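PDB 3AW8: phosphoribosylaminoimidazole carboxylase, ATPase subunit from Thermus thermophilus, which probably catalyses the ATP-dependent carboxylation of 5-aminoimidazole ribonucleotide with bicarbonate to N5-carboxyaminoimidazole ribonucleotide in de novo purine synthesis. Local coordinates for residues E314-V318 / R355-L359. Residues are numbered along the deposited sequence; the frame is centred on the assembly and turned at random.
Sequences EVLKV and RLSRL
Apolar packing without any hydrogen bond across it joins the end region of helix 312-316 and the residues after it to that of helix 346-357, in the C-terminal region of this ATP-grasp enzyme. V315 and L356 meet here with V318 and L359, which lie in the turns that follow, away from the AMP pocket. The short helix leads towards strand 321-325, an outermost strand of the large antiparallel sheet, and V315 and L316 also rest on L323 of that strand. L356 and L359, three residues apart, both bring a methyl to V315, whose CB lies 4.2 Å from CD2 of L356 and equally far from CD1 of L359. Short, beta-branched V315 lets these leucine methyls come up to its CA and CB, and V318 offers its CG2 methyl, 3.9 Å from CD2 of L356. L359 also reaches E314: CG of E314 lies 3.5 Å from CD2 of L359, with the two side chains at about a right angle; the methylene part of the glutamate serves as apolar surface. An alanine in place of L359 would probably leave a gap beside V315 and strip the E314 methylenes of their cover. On the exposed border, R355 bends at chi2 and chi3 (-85° and -73°) and folds its guanidinium back over V318. The flat group can rest a face on a methyl while the residue as a whole remains exposed. CG2 of V318 sits over one face towards the rim, 3.8 Å from NH2 of R355, and the carbonyl O of K317 lies at the guanidinium edge, 3.6 Å from NH2 of R355.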
loop_
_atom_site.group_PDB
_atom_site.type_symbol
_atom_site.label_atom_id
_atom_site.label_comp_id
_atom_site.label_asym_id
_atom_site.label_seq_id
_atom_site.Cartn_x
_atom_site.Cartn_y
_atom_site.Cartn_z
ATOM N N GLU A 314 2.878 15.605 -13.755
ATOM C CA GLU A 314 4.247 15.521 -14.236
ATOM C C GLU A 314 5.091 14.418 -13.602
ATOM O O GLU A 314 5.946 13.835 -14.271
ATOM C CB GLU A 314 4.948 16.868 -14.070
ATOM C CG GLU A 314 5.851 17.196 -15.242
ATOM C CD GLU A 314 5.078 17.308 -16.551
ATOM O OE1 GLU A 314 5.705 17.205 -17.628
ATOM O OE2 GLU A 314 3.844 17.510 -16.503
ATOM N N VAL A 315 4.871 14.128 -12.323
ATOM C CA VAL A 315 5.643 13.067 -11.684
ATOM C C VAL A 315 5.030 11.715 -12.055
ATOM O O VAL A 315 5.737 10.719 -12.189
ATOM C CB VAL A 315 5.725 13.254 -10.116
ATOM C CG1 VAL A 315 4.958 14.494 -9.691
ATOM C CG2 VAL A 315 5.208 12.014 -9.382
ATOM N N LEU A 316 3.719 11.686 -12.252
ATOM C CA LEU A 316 3.053 10.447 -12.618
ATOM C C LEU A 316 3.345 10.023 -14.063
ATOM O O LEU A 316 3.087 8.882 -14.436
ATOM C CB LEU A 316 1.545 10.584 -12.398
ATOM C CG LEU A 316 0.954 10.347 -10.997
ATOM C CD1 LEU A 316 2.034 10.249 -9.941
ATOM C CD2 LEU A 316 -0.023 11.472 -10.679
ATOM N N LYS A 317 3.873 10.935 -14.878
ATOM C CA LYS A 317 4.206 10.606 -16.265
ATOM C C LYS A 317 5.448 9.730 -16.301
ATOM O O LYS A 317 5.706 9.059 -17.295
ATOM C CB LYS A 317 4.465 11.869 -17.094
ATOM C CG LYS A 317 3.220 12.672 -17.426
ATOM C CD LYS A 317 3.549 13.895 -18.278
ATOM C CE LYS A 317 2.382 14.890 -18.316
ATOM N NZ LYS A 317 1.110 14.298 -18.837
ATOM N N VAL A 318 6.222 9.757 -15.218
ATOM C CA VAL A 318 7.437 8.952 -15.114
ATOM C C VAL A 318 7.028 7.571 -14.612
ATOM O O VAL A 318 6.373 7.457 -13.576
ATOM C CB VAL A 318 8.430 9.554 -14.104
ATOM C CG1 VAL A 318 9.721 8.769 -14.123
ATOM C CG2 VAL A 318 8.677 11.014 -14.414
ATOM N N ARG A 355 14.578 12.659 -14.849
ATOM C CA ARG A 355 13.265 13.234 -15.122
ATOM C C ARG A 355 12.668 13.912 -13.897
ATOM O O ARG A 355 12.097 15.001 -13.991
ATOM C CB ARG A 355 12.312 12.141 -15.591
ATOM C CG ARG A 355 12.569 11.666 -16.991
ATOM C CD ARG A 355 11.869 12.565 -17.982
ATOM N NE ARG A 355 10.415 12.374 -17.999
ATOM C CZ ARG A 355 9.807 11.201 -18.188
ATOM N NH1 ARG A 355 10.524 10.096 -18.366
ATOM N NH2 ARG A 355 8.479 11.134 -18.236
ATOM N N LEU A 356 12.796 13.256 -12.747
ATOM C CA LEU A 356 12.260 13.792 -11.506
ATOM C C LEU A 356 13.070 14.966 -10.940
ATOM O O LEU A 356 12.496 15.891 -10.365
ATOM C CB LEU A 356 12.149 12.671 -10.461
ATOM C CG LEU A 356 11.161 11.544 -10.792
ATOM C CD1 LEU A 356 11.313 10.415 -9.800
ATOM C CD2 LEU A 356 9.743 12.077 -10.798
ATOM N N SER A 357 14.389 14.948 -11.109
ATOM C CA SER A 357 15.207 16.039 -10.582
ATOM C C SER A 357 14.790 17.391 -11.151
ATOM O O SER A 357 15.045 18.433 -10.545
ATOM C CB SER A 357 16.685 15.798 -10.874
ATOM O OG SER A 357 16.923 15.774 -12.265
ATOM N N ARG A 358 14.142 17.377 -12.310
ATOM C CA ARG A 358 13.698 18.612 -12.948
ATOM C C ARG A 358 12.392 19.083 -12.328
ATOM O O ARG A 358 11.898 20.173 -12.637
ATOM C CB ARG A 358 13.494 18.392 -14.449
ATOM C CG ARG A 358 14.712 17.839 -15.167
ATOM C CD ARG A 358 14.386 17.473 -16.606
ATOM N NE ARG A 358 15.478 16.739 -17.242
ATOM C CZ ARG A 358 15.328 15.959 -18.309
ATOM N NH1 ARG A 358 14.132 15.810 -18.868
ATOM N NH2 ARG A 358 16.372 15.305 -18.804
ATOM N N LEU A 359 11.837 18.255 -11.446
ATOM C CA LEU A 359 10.577 18.571 -10.787
ATOM C C LEU A 359 10.750 18.977 -9.326
ATOM O O LEU A 359 9.862 19.595 -8.739
ATOM C CB LEU A 359 9.640 17.370 -10.887
ATOM C CG LEU A 359 9.243 16.959 -12.308
ATOM C CD1 LEU A 359 8.477 15.642 -12.282
ATOM C CD2 LEU A 359 8.400 18.065 -12.934
#